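Local coordinates for protein UV damage endonuclease (Sulfolobus acidocaldarius, PDB 3TC3) that probably cuts DNA at UV-induced and other lesions as a manganese-binding TIM-barrel endonuclease of the UvdE family, serving excision repair, at residues A[179-184]-A[190-195]; A[126-131]-A[141-146]; A[175-180]-A[213-218]. All coordinates share one frame; numbering follows the deposited sequence.

Contact 1 (A[179-184]-A[190-195]); sequences ENFRKL and KRLVIE. With MN (manganese (II) ion), chain C.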
loop_
_atom_site.group_PDB
_atom_site.type_symbol
_atom_site.label_atom_id
_atom_site.label_comp_id
_atom_site.label_asym_id
_atom_site.label_seq_id
_atom_site.Cartn_x
_atom_site.Cartn_y
_atom_site.Cartn_z
ATOM N N GLU A 179 15.790 -5.165 -14.080
ATOM C CA GLU A 179 15.553 -5.542 -15.477
ATOM C C GLU A 179 14.054 -5.608 -15.778
ATOM O O GLU A 179 13.607 -5.089 -16.781
ATOM C CB GLU A 179 16.239 -6.872 -15.832
ATOM C CG GLU A 179 16.277 -7.046 -17.390
ATOM C CD GLU A 179 16.550 -8.425 -18.001
ATOM O OE1 GLU A 179 16.804 -9.412 -17.286
ATOM O OE2 GLU A 179 16.474 -8.477 -19.258
ATOM N N ASN A 180 13.307 -6.282 -14.884
ATOM C CA ASN A 180 11.899 -6.496 -15.190
ATOM C C ASN A 180 11.091 -5.219 -14.944
ATOM O O ASN A 180 10.125 -4.948 -15.648
ATOM C CB ASN A 180 11.347 -7.616 -14.281
ATOM C CG ASN A 180 11.939 -9.027 -14.677
ATOM O OD1 ASN A 180 12.590 -9.104 -15.742
ATOM N ND2 ASN A 180 11.779 -10.043 -13.905
ATOM N N PHE A 181 11.531 -4.390 -13.947
ATOM C CA PHE A 181 10.910 -3.104 -13.763
ATOM C C PHE A 181 10.946 -2.246 -15.058
ATOM O O PHE A 181 9.998 -1.556 -15.430
ATOM C CB PHE A 181 11.615 -2.315 -12.615
ATOM C CG PHE A 181 11.152 -0.918 -12.514
ATOM C CD1 PHE A 181 9.921 -0.587 -11.906
ATOM C CD2 PHE A 181 11.999 0.099 -12.962
ATOM C CE1 PHE A 181 9.469 0.793 -11.850
ATOM C CE2 PHE A 181 11.574 1.406 -12.888
ATOM C CZ PHE A 181 10.336 1.789 -12.306
ATOM N N ARG A 182 12.091 -2.349 -15.743
ATOM C CA ARG A 182 12.333 -1.497 -16.915
ATOM C C ARG A 182 11.478 -1.948 -18.133
ATOM O O ARG A 182 11.459 -1.238 -19.144
ATOM C CB ARG A 182 13.852 -1.588 -17.243
ATOM C CG ARG A 182 14.588 -0.606 -16.314
ATOM C CD ARG A 182 16.074 -0.802 -16.467
ATOM N NE ARG A 182 16.777 0.133 -15.597
ATOM C CZ ARG A 182 18.066 0.062 -15.349
ATOM N NH1 ARG A 182 18.805 -0.953 -15.858
ATOM N NH2 ARG A 182 18.595 0.983 -14.516
ATOM N N LYS A 183 10.849 -3.103 -18.023
ATOM C CA LYS A 183 9.913 -3.566 -19.078
ATOM C C LYS A 183 8.469 -3.164 -18.781
ATOM O O LYS A 183 7.558 -3.450 -19.598
ATOM C CB LYS A 183 10.010 -5.055 -19.192
ATOM C CG LYS A 183 11.351 -5.490 -19.710
ATOM C CD LYS A 183 11.421 -7.003 -19.633
ATOM C CE LYS A 183 12.801 -7.463 -20.084
ATOM N NZ LYS A 183 12.729 -8.949 -19.831
ATOM N N LEU A 184 8.183 -2.648 -17.612
ATOM C CA LEU A 184 6.794 -2.259 -17.325
ATOM C C LEU A 184 6.238 -1.105 -18.150
ATOM O O LEU A 184 6.971 -0.173 -18.505
ATOM C CB LEU A 184 6.691 -1.850 -15.821
ATOM C CG LEU A 184 6.891 -2.952 -14.800
ATOM C CD1 LEU A 184 6.921 -2.364 -13.442
ATOM C CD2 LEU A 184 5.771 -4.030 -14.939
ATOM N N LYS A 190 5.250 4.419 -13.228
ATOM C CA LYS A 190 5.191 5.727 -12.609
ATOM C C LYS A 190 4.618 5.718 -11.192
ATOM O O LYS A 190 4.892 6.607 -10.412
ATOM C CB LYS A 190 4.449 6.733 -13.484
ATOM C CG LYS A 190 5.337 7.228 -14.678
ATOM C CD LYS A 190 6.579 8.057 -14.165
ATOM C CE LYS A 190 7.350 8.713 -15.306
ATOM N NZ LYS A 190 8.394 7.739 -15.773
ATOM N N ARG A 191 3.859 4.664 -10.889
ATOM C CA ARG A 191 3.138 4.579 -9.624
ATOM C C ARG A 191 3.899 3.672 -8.664
ATOM O O ARG A 191 3.586 3.623 -7.447
ATOM C CB ARG A 191 1.769 3.974 -9.822
ATOM C CG ARG A 191 0.810 4.927 -10.495
ATOM C CD ARG A 191 -0.489 4.231 -10.469
ATOM N NE ARG A 191 -1.563 5.193 -10.825
ATOM C CZ ARG A 191 -2.185 5.277 -11.967
ATOM N NH1 ARG A 191 -1.819 4.551 -13.023
ATOM N NH2 ARG A 191 -3.254 6.109 -12.062
ATOM N N LEU A 192 4.933 2.969 -9.129
ATOM C CA LEU A 192 5.459 1.880 -8.269
ATOM C C LEU A 192 6.392 2.429 -7.184
ATOM O O LEU A 192 7.169 3.378 -7.409
ATOM C CB LEU A 192 6.265 0.903 -9.150
ATOM C CG LEU A 192 6.423 -0.467 -8.530
ATOM C CD1 LEU A 192 5.089 -1.257 -8.575
ATOM C CD2 LEU A 192 7.483 -1.301 -9.318
ATOM N N VAL A 193 6.243 1.839 -5.977
ATOM C CA VAL A 193 7.148 2.148 -4.887
ATOM C C VAL A 193 7.546 0.816 -4.213
ATOM O O VAL A 193 6.839 -0.189 -4.370
ATOM C CB VAL A 193 6.560 3.149 -3.833
ATOM C CG1 VAL A 193 6.116 4.440 -4.520
ATOM C CG2 VAL A 193 5.404 2.460 -3.088
ATOM N N ILE A 194 8.746 0.762 -3.633
ATOM C CA ILE A 194 9.187 -0.500 -3.051
ATOM C C ILE A 194 9.369 -0.319 -1.542
ATOM O O ILE A 194 9.761 0.710 -1.081
ATOM C CB ILE A 194 10.515 -1.023 -3.691
ATOM C CG1 ILE A 194 11.598 0.009 -3.600
ATOM C CG2 ILE A 194 10.299 -1.538 -5.140
ATOM C CD1 ILE A 194 13.025 -0.551 -4.076
ATOM N N GLU A 195 9.188 -1.382 -0.794
ATOM C CA GLU A 195 9.281 -1.305 0.650
ATOM C C GLU A 195 10.277 -2.378 1.128
ATOM O O GLU A 195 10.457 -3.479 0.558
ATOM C CB GLU A 195 7.894 -1.727 1.158
ATOM C CG GLU A 195 7.699 -1.816 2.683
ATOM C CD GLU A 195 6.410 -2.548 3.074
ATOM O OE1 GLU A 195 5.483 -2.652 2.274
ATOM O OE2 GLU A 195 6.312 -2.998 4.226
HETATM MN MN MN C . 4.738 -2.574 5.727
HETATM O O HOH W 1 3.380 -3.467 3.976
#
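Phe-181 and Leu-192 run alongside each other, pointing opposite ways, where the last turn of helix 170-181 lies over strand 192-195, a helix-on-strand layer of the TIM barrel. The phenyl ring presents its edge to the leucine: methyl CD2 of Leu-192 sits near the ring plane, 3.6 Å from CD1 of Phe-181, and CE1 of the same ring is 3.8 Å from that methyl. With chi1 at 172°, Phe-181 holds its ring opposite its own backbone N, and in this position the ring edge reaches Leu-192 CD2. Leu-184, closing a type I turn begun at Phe-181, adds a looser touch from CD1 to Leu-192 CD2 at 4.3 Å. No hydrogen bond crosses this buried, wholly apolar seam; Leu-192 also packs on Ile-161 of the neighbouring strand, and Leu-184 on Ile-140 of helix 133-153. Far from the seam, the strand ends in the metal site, where Asp-220 and Glu-288 share the ion with Glu-195 and Asp-251 also belongs. Extended along its whole length, Glu-195 binds manganese through OE2 at 2.2 Å, while its OE1 takes hydrogen bonds from Gln-160 NE2 and, at 2.8 Å, from a metal-bound water.

Contact 2 (A[126-131]-A[141-146]); sequences VVLNSV and MELKYH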
loop_
_atom_site.group_PDB
_atom_site.type_symbol
_atom_site.label_atom_id
_atom_site.label_comp_id
_atom_site.label_asym_id
_atom_site.label_seq_id
_atom_site.Cartn_x
_atom_site.Cartn_y
_atom_site.Cartn_z
ATOM N N VAL A 126 2.649 -10.889 -5.988
ATOM C CA VAL A 126 3.434 -10.135 -6.973
ATOM C C VAL A 126 4.928 -10.326 -6.652
ATOM O O VAL A 126 5.435 -9.853 -5.632
ATOM C CB VAL A 126 3.012 -8.640 -6.948
ATOM C CG1 VAL A 126 3.920 -7.759 -7.858
ATOM C CG2 VAL A 126 1.591 -8.635 -7.427
ATOM N N VAL A 127 5.591 -10.955 -7.617
ATOM C CA VAL A 127 7.054 -11.225 -7.458
ATOM C C VAL A 127 7.694 -10.758 -8.759
ATOM O O VAL A 127 7.914 -11.535 -9.707
ATOM C CB VAL A 127 7.345 -12.743 -7.243
ATOM C CG1 VAL A 127 8.846 -12.815 -6.904
ATOM C CG2 VAL A 127 6.463 -13.291 -6.092
ATOM N N LEU A 128 7.980 -9.449 -8.802
ATOM C CA LEU A 128 8.334 -8.821 -10.100
ATOM C C LEU A 128 9.689 -9.362 -10.542
ATOM O O LEU A 128 9.943 -9.385 -11.753
ATOM C CB LEU A 128 8.353 -7.276 -9.929
ATOM C CG LEU A 128 8.814 -6.602 -11.263
ATOM C CD1 LEU A 128 7.783 -6.813 -12.401
ATOM C CD2 LEU A 128 8.822 -5.129 -10.915
ATOM N N ASN A 129 10.523 -9.794 -9.574
ATOM C CA ASN A 129 11.870 -10.275 -9.925
ATOM C C ASN A 129 11.944 -11.793 -9.896
ATOM O O ASN A 129 13.033 -12.425 -9.743
ATOM C CB ASN A 129 12.889 -9.709 -8.941
ATOM C CG ASN A 129 12.801 -10.361 -7.585
ATOM O OD1 ASN A 129 11.810 -11.016 -7.244
ATOM N ND2 ASN A 129 13.934 -10.315 -6.843
ATOM N N SER A 130 10.827 -12.489 -10.040
ATOM C CA SER A 130 10.917 -13.968 -10.101
ATOM C C SER A 130 11.797 -14.487 -11.225
ATOM O O SER A 130 11.876 -13.876 -12.285
ATOM C CB SER A 130 9.492 -14.539 -10.400
ATOM O OG SER A 130 9.516 -15.986 -10.339
ATOM N N VAL A 131 12.441 -15.614 -10.988
ATOM C CA VAL A 131 13.150 -16.283 -12.098
ATOM C C VAL A 131 12.217 -17.037 -13.053
ATOM O O VAL A 131 12.634 -17.469 -14.138
ATOM C CB VAL A 131 14.236 -17.273 -11.570
ATOM C CG1 VAL A 131 15.282 -16.601 -10.662
ATOM C CG2 VAL A 131 13.634 -18.426 -10.805
ATOM N N MET A 141 0.358 -8.708 -14.689
ATOM C CA MET A 141 -1.124 -8.680 -14.807
ATOM C C MET A 141 -1.768 -8.108 -13.553
ATOM O O MET A 141 -2.714 -7.266 -13.677
ATOM C CB MET A 141 -1.749 -10.041 -15.211
ATOM C CG MET A 141 -1.331 -10.413 -16.593
ATOM S SD MET A 141 -1.781 -9.254 -17.979
ATOM C CE MET A 141 -0.488 -7.823 -18.080
ATOM N N GLU A 142 -1.282 -8.543 -12.371
ATOM C CA GLU A 142 -1.873 -8.003 -11.131
ATOM C C GLU A 142 -1.558 -6.497 -10.997
ATOM O O GLU A 142 -2.407 -5.703 -10.592
ATOM C CB GLU A 142 -1.370 -8.864 -9.987
ATOM C CG GLU A 142 -1.984 -8.509 -8.633
ATOM C CD GLU A 142 -3.490 -8.639 -8.478
ATOM O OE1 GLU A 142 -4.242 -9.080 -9.376
ATOM O OE2 GLU A 142 -3.920 -8.336 -7.356
ATOM N N LEU A 143 -0.311 -6.142 -11.318
ATOM C CA LEU A 143 0.075 -4.700 -11.303
ATOM C C LEU A 143 -0.729 -3.865 -12.295
ATOM O O LEU A 143 -1.167 -2.739 -11.915
ATOM C CB LEU A 143 1.600 -4.564 -11.575
ATOM C CG LEU A 143 2.457 -5.032 -10.417
ATOM C CD1 LEU A 143 3.917 -5.121 -10.925
ATOM C CD2 LEU A 143 2.298 -4.217 -9.140
ATOM N N LYS A 144 -1.006 -4.431 -13.481
ATOM C CA LYS A 144 -1.819 -3.721 -14.485
ATOM C C LYS A 144 -3.245 -3.484 -13.966
ATOM O O LYS A 144 -3.787 -2.387 -14.099
ATOM C CB LYS A 144 -1.883 -4.601 -15.734
ATOM C CG LYS A 144 -2.839 -3.988 -16.707
ATOM C CD LYS A 144 -2.932 -4.818 -17.982
ATOM C CE LYS A 144 -3.778 -4.039 -19.045
ATOM N NZ LYS A 144 -5.175 -3.904 -18.600
ATOM N N TYR A 145 -3.834 -4.464 -13.230
ATOM C CA TYR A 145 -5.145 -4.192 -12.633
ATOM C C TYR A 145 -5.108 -3.049 -11.608
ATOM O O TYR A 145 -6.034 -2.225 -11.572
ATOM C CB TYR A 145 -5.669 -5.516 -11.945
ATOM C CG TYR A 145 -6.569 -5.312 -10.733
ATOM C CD1 TYR A 145 -7.720 -4.516 -10.785
ATOM C CD2 TYR A 145 -6.217 -5.926 -9.486
ATOM C CE1 TYR A 145 -8.518 -4.271 -9.638
ATOM C CE2 TYR A 145 -7.028 -5.741 -8.395
ATOM C CZ TYR A 145 -8.174 -4.909 -8.484
ATOM O OH TYR A 145 -8.945 -4.647 -7.394
ATOM N N HIS A 146 -4.046 -3.005 -10.811
ATOM C CA HIS A 146 -3.956 -1.910 -9.840
ATOM C C HIS A 146 -3.856 -0.548 -10.503
ATOM O O HIS A 146 -4.529 0.369 -10.089
ATOM C CB HIS A 146 -2.749 -2.152 -8.898
ATOM C CG HIS A 146 -3.019 -3.252 -7.856
ATOM N ND1 HIS A 146 -3.160 -4.595 -8.178
ATOM C CD2 HIS A 146 -3.291 -3.135 -6.489
ATOM C CE1 HIS A 146 -3.468 -5.282 -7.017
ATOM N NE2 HIS A 146 -3.522 -4.400 -6.016
#
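Val-126 meets Glu-142 and Leu-143 in a beta-alpha connection of the TIM barrel: the loop following strand 117-120 turns back against helix 133-153, the helix it leads into. Val-126 is the main piece on the loop side and uses its two methyls on different residues. CG1 of Val-126, anti to the backbone N (chi1 174°), lies against the branched end of Leu-143, 4.0 Å from that residue's CG and about as far from its CD1. The other methyl, CG2 of Val-126, takes the aliphatic part of Glu-142, coming within 3.8 Å of its CG, and here the two side chains cross at roughly a right angle.

Leu-143 is the chief contributor from the helix. Besides Val-126 it touches Leu-128 at longer range, CD1 to CD1 4.5 Å, and it continues inward onto Ile-159 and Ile-161 of strand 158-162, joining loop, helix and barrel wall in one apolar patch. Glu-142 plays two parts. Its CB and CG serve as hydrocarbon, whereas a bend at chi2 (61°) leads the carboxylate away from the valine, and OE1 is hydrogen-bonded to Ser-88 OG. The loop has its own tie to the helix through Val-127 N, hydrogen-bonded to Ser-139 OG. One turn further along, both ND1 and N of His-146 donate to Glu-142 O, from opposite faces of the carbonyl plane. From His-146 ND1 to Glu-142 O is 2.8 Å, nearly straight at 164°; the oxygen lies close to the imidazole plane, while the nitrogen stands above the carbonyl plane.

Contact 3 (A[175-180]-A[213-218]); sequences NRFIEN and TGIPVI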
loop_
_atom_site.group_PDB
_atom_site.type_symbol
_atom_site.label_atom_id
_atom_site.label_comp_id
_atom_site.label_asym_id
_atom_site.label_seq_id
_atom_site.Cartn_x
_atom_site.Cartn_y
_atom_site.Cartn_z
ATOM N N ASN A 175 19.278 -7.207 -9.524
ATOM C CA ASN A 175 19.381 -6.870 -10.914
ATOM C C ASN A 175 18.202 -7.430 -11.723
ATOM O O ASN A 175 17.726 -6.694 -12.605
ATOM C CB ASN A 175 20.743 -7.305 -11.409
ATOM C CG ASN A 175 21.831 -6.244 -11.020
ATOM O OD1 ASN A 175 21.679 -4.996 -11.279
ATOM N ND2 ASN A 175 22.861 -6.700 -10.375
ATOM N N ARG A 176 17.677 -8.590 -11.336
ATOM C CA ARG A 176 16.449 -9.115 -12.008
ATOM C C ARG A 176 15.273 -8.147 -11.709
ATOM O O ARG A 176 14.459 -7.858 -12.608
ATOM C CB ARG A 176 15.979 -10.492 -11.519
ATOM C CG ARG A 176 16.933 -11.633 -11.952
ATOM C CD ARG A 176 16.209 -13.019 -11.803
ATOM N NE ARG A 176 15.536 -13.190 -10.499
ATOM C CZ ARG A 176 16.160 -13.527 -9.383
ATOM N NH1 ARG A 176 17.497 -13.808 -9.392
ATOM N NH2 ARG A 176 15.487 -13.602 -8.253
ATOM N N PHE A 177 15.231 -7.592 -10.503
ATOM C CA PHE A 177 14.121 -6.660 -10.263
ATOM C C PHE A 177 14.206 -5.468 -11.203
ATOM O O PHE A 177 13.218 -5.010 -11.761
ATOM C CB PHE A 177 14.179 -6.204 -8.814
ATOM C CG PHE A 177 13.077 -5.225 -8.470
ATOM C CD1 PHE A 177 13.187 -3.838 -8.780
ATOM C CD2 PHE A 177 11.932 -5.691 -7.818
ATOM C CE1 PHE A 177 12.125 -3.019 -8.502
ATOM C CE2 PHE A 177 10.847 -4.825 -7.571
ATOM C CZ PHE A 177 10.960 -3.460 -7.872
ATOM N N ILE A 178 15.390 -4.856 -11.243
ATOM C CA ILE A 178 15.612 -3.668 -12.105
ATOM C C ILE A 178 15.325 -3.987 -13.615
ATOM O O ILE A 178 14.615 -3.189 -14.270
ATOM C CB ILE A 178 17.036 -3.145 -11.940
ATOM C CG1 ILE A 178 17.162 -2.523 -10.526
ATOM C CG2 ILE A 178 17.335 -2.072 -13.027
ATOM C CD1 ILE A 178 18.595 -2.102 -10.157
ATOM N N GLU A 179 15.790 -5.165 -14.080
ATOM C CA GLU A 179 15.553 -5.542 -15.477
ATOM C C GLU A 179 14.054 -5.608 -15.778
ATOM O O GLU A 179 13.607 -5.089 -16.781
ATOM C CB GLU A 179 16.239 -6.872 -15.832
ATOM C CG GLU A 179 16.277 -7.046 -17.390
ATOM C CD GLU A 179 16.550 -8.425 -18.001
ATOM O OE1 GLU A 179 16.804 -9.412 -17.286
ATOM O OE2 GLU A 179 16.474 -8.477 -19.258
ATOM N N ASN A 180 13.307 -6.282 -14.884
ATOM C CA ASN A 180 11.899 -6.496 -15.190
ATOM C C ASN A 180 11.091 -5.219 -14.944
ATOM O O ASN A 180 10.125 -4.948 -15.648
ATOM C CB ASN A 180 11.347 -7.616 -14.281
ATOM C CG ASN A 180 11.939 -9.027 -14.677
ATOM O OD1 ASN A 180 12.590 -9.104 -15.742
ATOM N ND2 ASN A 180 11.779 -10.043 -13.905
ATOM N N THR A 213 16.869 3.610 -10.567
ATOM C CA THR A 213 15.536 3.501 -11.203
ATOM C C THR A 213 14.670 4.726 -10.968
ATOM O O THR A 213 13.646 4.844 -11.693
ATOM C CB THR A 213 14.701 2.322 -10.673
ATOM O OG1 THR A 213 14.657 2.406 -9.244
ATOM C CG2 THR A 213 15.369 1.016 -11.096
ATOM N N GLY A 214 14.925 5.466 -9.890
ATOM C CA GLY A 214 14.016 6.545 -9.497
ATOM C C GLY A 214 12.795 6.047 -8.724
ATOM O O GLY A 214 11.878 6.877 -8.408
ATOM N N ILE A 215 12.726 4.763 -8.378
ATOM C CA ILE A 215 11.577 4.217 -7.572
ATOM C C ILE A 215 11.615 4.735 -6.125
ATOM O O ILE A 215 12.565 4.475 -5.462
ATOM C CB ILE A 215 11.618 2.695 -7.562
ATOM C CG1 ILE A 215 11.429 2.174 -9.013
ATOM C CG2 ILE A 215 10.428 2.162 -6.773
ATOM C CD1 ILE A 215 11.779 0.698 -9.067
ATOM N N PRO A 216 10.583 5.399 -5.660
ATOM C CA PRO A 216 10.581 5.757 -4.179
ATOM C C PRO A 216 10.497 4.568 -3.279
ATOM O O PRO A 216 9.946 3.501 -3.626
ATOM C CB PRO A 216 9.349 6.658 -4.048
ATOM C CG PRO A 216 8.987 7.044 -5.535
ATOM C CD PRO A 216 9.325 5.838 -6.342
ATOM N N VAL A 217 11.125 4.694 -2.131
ATOM C CA VAL A 217 11.122 3.695 -1.105
ATOM C C VAL A 217 10.169 4.046 0.032
ATOM O O VAL A 217 10.284 5.116 0.630
ATOM C CB VAL A 217 12.558 3.500 -0.556
ATOM C CG1 VAL A 217 12.617 2.369 0.560
ATOM C CG2 VAL A 217 13.531 3.179 -1.739
ATOM N N ILE A 218 9.268 3.121 0.279
ATOM C CA ILE A 218 8.446 3.216 1.523
ATOM C C ILE A 218 9.207 2.559 2.659
ATOM O O ILE A 218 9.523 1.346 2.593
ATOM C CB ILE A 218 7.099 2.458 1.351
ATOM C CG1 ILE A 218 6.233 3.191 0.384
ATOM C CG2 ILE A 218 6.335 2.385 2.760
ATOM C CD1 ILE A 218 4.785 2.678 0.297
#
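Phe-177 CE1 touches Ile-215 CD1 at 3.8 Å, the closest approach between segments 175-180 and 213-218. The methyl meets the ring at its edge, in the ring plane, and the phenyl and the isoleucine point at each other, one from the helix and one from the loop. With chi1 at 179° the ring of Phe-177 stands opposite the backbone N, which carries it off the helix flank and nearer the other segment. Beside this pair, Ile-178 and Thr-213 form a second apolar touch: the threonine methyl CG2 lies 4.0 Å from Ile-178 CG1 and 4.1 Å from Ile-178 CG2, so one methyl spans both branches of the isoleucine.

The next layer out fixes the loop. Thr-213 turns its methyl to the helix and its hydroxyl to its own chain, where OG1 accepts from Ile-215 N at 3.2 Å with an N-H...O angle of 165°, forming an ST turn. The same OG1 is hydrogen-bonded to Ile-209 O, tying the turn back to helix 203-213. Gly-214, between the two bonded residues, leaves helical geometry with a positive phi of 81°. Around the apolar pairs, Ile-194 of strand 192-195 packs on both Phe-177 and Ile-215, while Ile-209 also touches the ring and Trp-208 lies on Ile-178. Beyond Ile-215 the chain enters strand 217-220 by way of Pro-216. Helix 170-181 thus packs on the alpha-to-beta turn between helix 203-213 and strand 217-220, in the outer helical layer of a TIM barrel.

In the fold
All three contacts are largely buried, without hydrogen bonds between their paired segments, but their chemistry differs. Contact 1 is purely hydrocarbon, contact 2 borrows the aliphatic part of a glutamate, and contact 3 a threonine methyl; Phe-181, Glu-142 and Thr-213 are the partly exposed members. Contacts 1 and 3 share helix 170-181, their centres about 5 Å apart: contact 1 meets strand 192-195 itself, contact 3 the turn leading into strand 217-220, and those strands pair through Ile-194. Contact 2 belongs to the preceding helix and its loop, joined to the shared helix by Leu-128 O to Asn-180 ND2 and Asn-129 O to Arg-176 NE. Contact 1 alone includes a manganese ligand.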